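Local coordinates for protein blue-light-activated histidine kinase 2 (Erythrobacter litoralis HTCC2594, PDB 4R38) that senses blue light through a flavin-binding LOV domain, the part present here, and acts as a histidine kinase involved in light-increased bacterial virulence, at residues 25-30 with 39-44; 46-51 with 93-98. All blocks are in the same frame, centred on the assembly; numbering follows the deposited sequence.

Interaction 1. Residues 25-30 with 39-44; sequences SLTIAD and IYVNRA. With RBF (riboflavin), chain E.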
loop_
_atom_site.group_PDB
_atom_site.type_symbol
_atom_site.label_atom_id
_atom_site.label_comp_id
_atom_site.label_asym_id
_atom_site.label_seq_id
_atom_site.Cartn_x
_atom_site.Cartn_y
_atom_site.Cartn_z
ATOM N N SER A 25 8.203 -5.847 -3.654
ATOM C CA SER A 25 7.785 -4.872 -2.636
ATOM C C SER A 25 6.611 -5.444 -1.858
ATOM O O SER A 25 5.634 -5.927 -2.436
ATOM C CB SER A 25 7.395 -3.559 -3.315
ATOM O OG SER A 25 6.899 -2.584 -2.378
ATOM N N LEU A 26 6.736 -5.435 -0.535
ATOM C CA LEU A 26 5.690 -5.934 0.338
ATOM C C LEU A 26 5.521 -4.988 1.512
ATOM O O LEU A 26 6.500 -4.424 2.006
ATOM C CB LEU A 26 6.050 -7.333 0.819
ATOM C CG LEU A 26 4.977 -8.068 1.647
ATOM C CD1 LEU A 26 4.927 -9.542 1.281
ATOM C CD2 LEU A 26 5.238 -7.873 3.123
ATOM N N THR A 27 4.264 -4.814 1.924
ATOM C CA THR A 27 3.896 -3.922 3.013
ATOM C C THR A 27 2.836 -4.604 3.864
ATOM O O THR A 27 2.058 -5.417 3.369
ATOM C CB THR A 27 3.287 -2.625 2.489
ATOM O OG1 THR A 27 2.102 -2.926 1.737
ATOM C CG2 THR A 27 4.279 -1.857 1.604
ATOM N N ILE A 28 2.813 -4.299 5.158
ATOM C CA ILE A 28 1.774 -4.814 6.032
ATOM C C ILE A 28 1.285 -3.608 6.814
ATOM O O ILE A 28 2.109 -2.817 7.258
ATOM C CB ILE A 28 2.300 -5.867 7.016
ATOM C CG1 ILE A 28 2.843 -7.111 6.266
ATOM C CG2 ILE A 28 1.224 -6.309 8.010
ATOM C CD1 ILE A 28 3.615 -8.046 7.142
ATOM N N ALA A 29 -0.033 -3.476 6.960
ATOM C CA ALA A 29 -0.645 -2.365 7.701
ATOM C C ALA A 29 -1.492 -2.914 8.824
ATOM O O ALA A 29 -2.093 -3.957 8.670
ATOM C CB ALA A 29 -1.514 -1.545 6.790
ATOM N N ASP A 30 -1.552 -2.196 9.948
ATOM C CA ASP A 30 -2.444 -2.564 11.032
ATOM C C ASP A 30 -3.692 -1.713 10.837
ATOM O O ASP A 30 -3.704 -0.521 11.185
ATOM C CB ASP A 30 -1.774 -2.291 12.381
ATOM C CG ASP A 30 -2.626 -2.760 13.569
ATOM O OD1 ASP A 30 -3.864 -2.810 13.409
ATOM O OD2 ASP A 30 -2.065 -3.088 14.653
ATOM N N ILE A 39 3.097 -0.967 9.312
ATOM C CA ILE A 39 3.935 -1.472 10.420
ATOM C C ILE A 39 5.206 -2.127 9.893
ATOM O O ILE A 39 6.178 -2.306 10.634
ATOM C CB ILE A 39 3.162 -2.396 11.375
ATOM C CG1 ILE A 39 2.657 -3.669 10.659
ATOM C CG2 ILE A 39 2.012 -1.642 12.052
ATOM C CD1 ILE A 39 2.089 -4.720 11.610
ATOM N N TYR A 40 5.184 -2.494 8.612
ATOM C CA TYR A 40 6.312 -3.168 7.972
ATOM C C TYR A 40 6.346 -2.878 6.481
ATOM O O TYR A 40 5.313 -2.869 5.814
ATOM C CB TYR A 40 6.207 -4.684 8.151
ATOM C CG TYR A 40 7.311 -5.452 7.443
ATOM C CD1 TYR A 40 8.521 -5.702 8.076
ATOM C CD2 TYR A 40 7.147 -5.864 6.132
ATOM C CE1 TYR A 40 9.538 -6.383 7.426
ATOM C CE2 TYR A 40 8.157 -6.543 5.468
ATOM C CZ TYR A 40 9.341 -6.787 6.112
ATOM O OH TYR A 40 10.335 -7.446 5.440
ATOM N N VAL A 41 7.545 -2.633 5.969
ATOM C CA VAL A 41 7.788 -2.596 4.530
ATOM C C VAL A 41 9.127 -3.308 4.379
ATOM O O VAL A 41 9.910 -3.360 5.337
ATOM C CB VAL A 41 7.833 -1.154 3.940
ATOM C CG1 VAL A 41 6.560 -0.405 4.291
ATOM C CG2 VAL A 41 9.069 -0.373 4.412
ATOM N N ASN A 42 9.392 -3.862 3.201
ATOM C CA ASN A 42 10.693 -4.443 2.952
ATOM C C ASN A 42 11.602 -3.568 2.081
ATOM O O ASN A 42 11.248 -2.471 1.637
ATOM C CB ASN A 42 10.543 -5.840 2.337
ATOM C CG ASN A 42 9.910 -5.831 0.965
ATOM O OD1 ASN A 42 9.562 -4.785 0.423
ATOM N ND2 ASN A 42 9.754 -7.038 0.387
ATOM N N ARG A 43 12.800 -4.086 1.844
ATOM C CA ARG A 43 13.796 -3.358 1.081
ATOM C C ARG A 43 13.315 -3.073 -0.339
ATOM O O ARG A 43 13.639 -2.040 -0.900
ATOM C CB ARG A 43 15.099 -4.169 1.046
ATOM C CG ARG A 43 16.245 -3.434 0.401
ATOM C CD ARG A 43 17.521 -4.272 0.404
ATOM N NE ARG A 43 18.586 -3.607 -0.347
ATOM C CZ ARG A 43 19.762 -4.155 -0.639
ATOM N NH1 ARG A 43 20.047 -5.393 -0.246
ATOM N NH2 ARG A 43 20.657 -3.458 -1.332
ATOM N N ALA A 44 12.569 -3.995 -0.947
ATOM C CA ALA A 44 12.046 -3.753 -2.301
ATOM C C ALA A 44 11.092 -2.551 -2.339
ATOM O O ALA A 44 11.042 -1.823 -3.332
ATOM C CB ALA A 44 11.341 -5.011 -2.850
HETATM N N1 RBF E . -1.961 3.057 -1.791
HETATM C C2 RBF E . -1.081 3.526 -2.713
HETATM O O2 RBF E . -1.321 4.559 -3.310
HETATM N N3 RBF E . 0.064 2.823 -2.966
HETATM C C4 RBF E . 0.403 1.720 -2.262
HETATM O O4 RBF E . 1.462 1.098 -2.509
HETATM C C4A RBF E . -0.459 1.244 -1.242
HETATM N N5 RBF E . -0.169 0.171 -0.463
HETATM C C5A RBF E . -1.017 -0.230 0.499
HETATM C C6 RBF E . -0.749 -1.363 1.318
HETATM C C7 RBF E . -1.623 -1.766 2.326
HETATM C C7M RBF E . -1.219 -3.017 3.147
HETATM C C8 RBF E . -2.809 -1.061 2.525
HETATM C C8M RBF E . -3.854 -1.422 3.582
HETATM C C9 RBF E . -3.094 0.021 1.740
HETATM C C9A RBF E . -2.222 0.470 0.705
HETATM N N10 RBF E . -2.539 1.593 -0.040
HETATM C C10 RBF E . -1.662 1.997 -1.037
HETATM C "C1'" RBF E . -3.810 2.309 0.080
HETATM C "C2'" RBF E . -3.850 3.512 1.015
HETATM O "O2'" RBF E . -3.096 3.218 2.119
HETATM C "C3'" RBF E . -5.299 3.787 1.406
HETATM O "O3'" RBF E . -5.804 2.708 2.142
HETATM C "C4'" RBF E . -6.191 3.986 0.183
HETATM O "O4'" RBF E . -5.755 5.072 -0.593
HETATM C "C5'" RBF E . -7.637 4.221 0.602
HETATM O "O5'" RBF E . -7.722 5.357 1.446
#
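Leu26 and Tyr40 meet at about a right angle, the CD2 methyl of Leu26 lying 4.0 Å from Tyr40 CE2, oblique to the phenol ring. A chi1 of 177° swings the Tyr40 ring opposite the backbone N, over the sheet face that also carries Ile28, and Tyr40 CB packs against Ile28 CB. Ile28 CG2 in turn reaches Ile39 CG1 at 4.0 Å, and Ile39 CG2 rests on Asp30 CB. Thr27 and Val41 occupy the other face, where Thr27 CG2 packs 3.8 Å from Val41 CG1. Strands 25-30 and 38-41 form the first antiparallel hairpin of the PAS fold, with a classic beta bulge where Ile39 and Tyr40 both face Ile28: Ile28 O accepts a bond from Ile39 N at 2.9 Å and a weak one from Tyr40 N. Beyond the hairpin, Asn42 is the N-cap of helix 43-49. Its OD1 accepts from Leu26 N at 3.1 Å, with the donor above the carbonyl plane, and also from Phe45 N, while ND2 donates to Phe24 O. The Val41 face turns to the flavin: Thr27 OG1, bonded to Gln124, lies 3.3 Å from riboflavin C6, and Ala29 CB sits 3.9 Å from the C7M methyl.

Interaction 2. Residues 46-51 with 93-98; sequences EQMTGY and NYRADG. With RBF (riboflavin), chain E.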
loop_
_atom_site.group_PDB
_atom_site.type_symbol
_atom_site.label_atom_id
_atom_site.label_comp_id
_atom_site.label_asym_id
_atom_site.label_seq_id
_atom_site.Cartn_x
_atom_site.Cartn_y
_atom_site.Cartn_z
ATOM N N GLU A 46 11.334 0.071 -0.289
ATOM C CA GLU A 46 12.248 1.205 -0.202
ATOM C C GLU A 46 12.851 1.529 -1.564
ATOM O O GLU A 46 12.915 2.679 -1.947
ATOM C CB GLU A 46 13.383 0.924 0.787
ATOM C CG GLU A 46 12.970 0.695 2.228
ATOM C CD GLU A 46 14.184 0.597 3.137
ATOM O OE1 GLU A 46 15.079 -0.236 2.858
ATOM O OE2 GLU A 46 14.272 1.368 4.114
ATOM N N GLN A 47 13.275 0.501 -2.302
ATOM C CA GLN A 47 13.943 0.733 -3.577
ATOM C C GLN A 47 12.994 1.258 -4.640
ATOM O O GLN A 47 13.367 2.123 -5.430
ATOM C CB GLN A 47 14.611 -0.549 -4.081
ATOM C CG GLN A 47 15.788 -1.003 -3.238
ATOM C CD GLN A 47 16.341 -2.354 -3.684
ATOM O OE1 GLN A 47 15.779 -3.009 -4.567
ATOM N NE2 GLN A 47 17.445 -2.776 -3.072
ATOM N N MET A 48 11.770 0.743 -4.664
ATOM C CA MET A 48 10.758 1.221 -5.608
ATOM C C MET A 48 10.300 2.653 -5.320
ATOM O O MET A 48 10.156 3.466 -6.237
ATOM C CB MET A 48 9.537 0.305 -5.596
ATOM C CG MET A 48 8.391 0.779 -6.516
ATOM S SD MET A 48 6.908 -0.236 -6.331
ATOM C CE MET A 48 6.293 0.425 -4.772
ATOM N N THR A 49 10.058 2.958 -4.052
ATOM C CA THR A 49 9.468 4.249 -3.700
ATOM C C THR A 49 10.482 5.343 -3.391
ATOM O O THR A 49 10.136 6.524 -3.445
ATOM C CB THR A 49 8.559 4.161 -2.479
ATOM O OG1 THR A 49 9.345 3.962 -1.302
ATOM C CG2 THR A 49 7.505 3.083 -2.649
ATOM N N GLY A 50 11.707 4.969 -3.034
ATOM C CA GLY A 50 12.704 5.954 -2.640
ATOM C C GLY A 50 12.591 6.431 -1.197
ATOM O O GLY A 50 13.385 7.267 -0.770
ATOM N N TYR A 51 11.624 5.888 -0.450
ATOM C CA TYR A 51 11.448 6.184 0.975
ATOM C C TYR A 51 12.125 5.158 1.877
ATOM O O TYR A 51 11.999 3.956 1.661
ATOM C CB TYR A 51 9.960 6.205 1.332
ATOM C CG TYR A 51 9.194 7.379 0.773
ATOM C CD1 TYR A 51 9.130 8.587 1.466
ATOM C CD2 TYR A 51 8.519 7.285 -0.441
ATOM C CE1 TYR A 51 8.428 9.660 0.963
ATOM C CE2 TYR A 51 7.804 8.370 -0.946
ATOM C CZ TYR A 51 7.773 9.542 -0.242
ATOM O OH TYR A 51 7.061 10.598 -0.754
ATOM N N ASN A 93 1.150 6.725 -8.488
ATOM C CA ASN A 93 1.868 7.025 -7.267
ATOM C C ASN A 93 3.072 7.868 -7.646
ATOM O O ASN A 93 3.376 8.032 -8.836
ATOM C CB ASN A 93 2.362 5.761 -6.565
ATOM C CG ASN A 93 1.312 5.078 -5.642
ATOM O OD1 ASN A 93 1.623 4.058 -5.035
ATOM N ND2 ASN A 93 0.094 5.638 -5.542
ATOM N N TYR A 94 3.766 8.367 -6.628
ATOM C CA TYR A 94 4.894 9.252 -6.812
ATOM C C TYR A 94 6.016 8.788 -5.907
ATOM O O TYR A 94 5.800 8.516 -4.726
ATOM C CB TYR A 94 4.494 10.687 -6.428
ATOM C CG TYR A 94 3.408 11.277 -7.312
ATOM C CD1 TYR A 94 3.730 12.085 -8.388
ATOM C CD2 TYR A 94 2.060 10.995 -7.077
ATOM C CE1 TYR A 94 2.731 12.646 -9.210
ATOM C CE2 TYR A 94 1.060 11.533 -7.878
ATOM C CZ TYR A 94 1.404 12.360 -8.950
ATOM O OH TYR A 94 0.423 12.884 -9.748
ATOM N N ARG A 95 7.222 8.669 -6.460
ATOM C CA ARG A 95 8.367 8.353 -5.637
ATOM C C ARG A 95 8.762 9.560 -4.791
ATOM O O ARG A 95 8.188 10.657 -4.927
ATOM C CB ARG A 95 9.551 7.878 -6.500
ATOM C CG ARG A 95 9.174 6.788 -7.506
ATOM C CD ARG A 95 10.401 6.228 -8.272
ATOM N NE ARG A 95 10.016 5.736 -9.599
ATOM C CZ ARG A 95 9.542 4.513 -9.847
ATOM N NH1 ARG A 95 9.397 3.630 -8.883
ATOM N NH2 ARG A 95 9.191 4.182 -11.075
ATOM N N ALA A 96 9.716 9.355 -3.897
ATOM C CA ALA A 96 10.179 10.418 -3.014
ATOM C C ALA A 96 10.785 11.581 -3.790
ATOM O O ALA A 96 10.725 12.715 -3.340
ATOM C CB ALA A 96 11.187 9.864 -2.029
ATOM N N ASP A 97 11.376 11.296 -4.950
ATOM C CA ASP A 97 11.947 12.349 -5.784
ATOM C C ASP A 97 10.879 12.965 -6.671
ATOM O O ASP A 97 11.172 13.809 -7.511
ATOM C CB ASP A 97 13.115 11.824 -6.636
ATOM C CG ASP A 97 12.688 10.802 -7.692
ATOM O OD1 ASP A 97 11.479 10.632 -7.950
ATOM O OD2 ASP A 97 13.587 10.174 -8.289
ATOM N N GLY A 98 9.637 12.533 -6.486
ATOM C CA GLY A 98 8.524 13.112 -7.211
ATOM C C GLY A 98 8.182 12.482 -8.552
ATOM O O GLY A 98 7.198 12.874 -9.181
HETATM N N1 RBF E . -1.961 3.057 -1.791
HETATM C C2 RBF E . -1.081 3.526 -2.713
HETATM O O2 RBF E . -1.321 4.559 -3.310
HETATM N N3 RBF E . 0.064 2.823 -2.966
HETATM C C4 RBF E . 0.403 1.720 -2.262
HETATM O O4 RBF E . 1.462 1.098 -2.509
HETATM C C4A RBF E . -0.459 1.244 -1.242
HETATM N N5 RBF E . -0.169 0.171 -0.463
HETATM C C5A RBF E . -1.017 -0.230 0.499
HETATM C C6 RBF E . -0.749 -1.363 1.318
HETATM C C7 RBF E . -1.623 -1.766 2.326
HETATM C C7M RBF E . -1.219 -3.017 3.147
HETATM C C8 RBF E . -2.809 -1.061 2.525
HETATM C C8M RBF E . -3.854 -1.422 3.582
HETATM C C9 RBF E . -3.094 0.021 1.740
HETATM C C9A RBF E . -2.222 0.470 0.705
HETATM N N10 RBF E . -2.539 1.593 -0.040
HETATM C C10 RBF E . -1.662 1.997 -1.037
HETATM C "C1'" RBF E . -3.810 2.309 0.080
HETATM C "C2'" RBF E . -3.850 3.512 1.015
HETATM O "O2'" RBF E . -3.096 3.218 2.119
HETATM C "C3'" RBF E . -5.299 3.787 1.406
HETATM O "O3'" RBF E . -5.804 2.708 2.142
HETATM C "C4'" RBF E . -6.191 3.986 0.183
HETATM O "O4'" RBF E . -5.755 5.072 -0.593
HETATM C "C5'" RBF E . -7.637 4.221 0.602
HETATM O "O5'" RBF E . -7.722 5.357 1.446
HETATM O O HOH W 1 5.360 10.181 -2.813
#
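Thr49 and Arg95 bring their backbones to 4.7 Å between CA atoms, where helix 43-49 ends beside the type I turn from Arg95 to Gly98. Thr49 O receives Ala96 N at 2.9 Å, the donor almost in line with the carbonyl bond. Gly50, with positive phi (81°), takes the chain out of the helix, and its O touches Ala96 CB. One residue before Thr49, Met48 O is taken by Arg95 NH1 at 2.8 Å, within the guanidinium plane; the arginine chain, extended from CG to NE, crosses the Met48 side chain at about a right angle. Asp126 and Glu99 form salt bridges with the same guanidinium. In the PAS fold this joins the C-terminal end of helix 43-49 to the turn that follows edge strand 87-94. At the helix end Thr49 OG1, hydrogen-bonded to Phe45 O, accepts from Tyr51 N in an ST turn. Tyr51 CG stands anti to the carbonyl carbon (chi1 -70°), and its ring lies with one face against Ala96: the CB methyl is 3.8 Å from the Tyr51 centroid in a CH-pi contact. A water accepts from Tyr51 OH and donates to Tyr94 O. On the strand, Asn93 pairs with riboflavin twice, OD1 accepting from N3 at 2.9 Å and ND2 donating to O2.

Helix 43-49 connects the two contacts: interaction 1 holds its N-terminal end and interaction 2 its C-terminal end. Their centres are 14 Å apart, yet they touch directly where Met48 CE packs 3.9 Å from Ser25 OG. Each includes an outermost strand of the antiparallel sheet, 38-41 in interaction 1 and 87-94 in interaction 2. Both contacts touch riboflavin, its dimethylbenzene end beside the hairpin of interaction 1 and its pyrimidine end at Asn93 of interaction 2; Asn60, Gln65 and Arg62 add further hydrogen bonds. Cys61, the flavin attachment site, carries no adduct here. The side chain of Thr27 is about 5 Å from that of Cys61. The side chain of Thr49 is about 7 Å from that of Cys61.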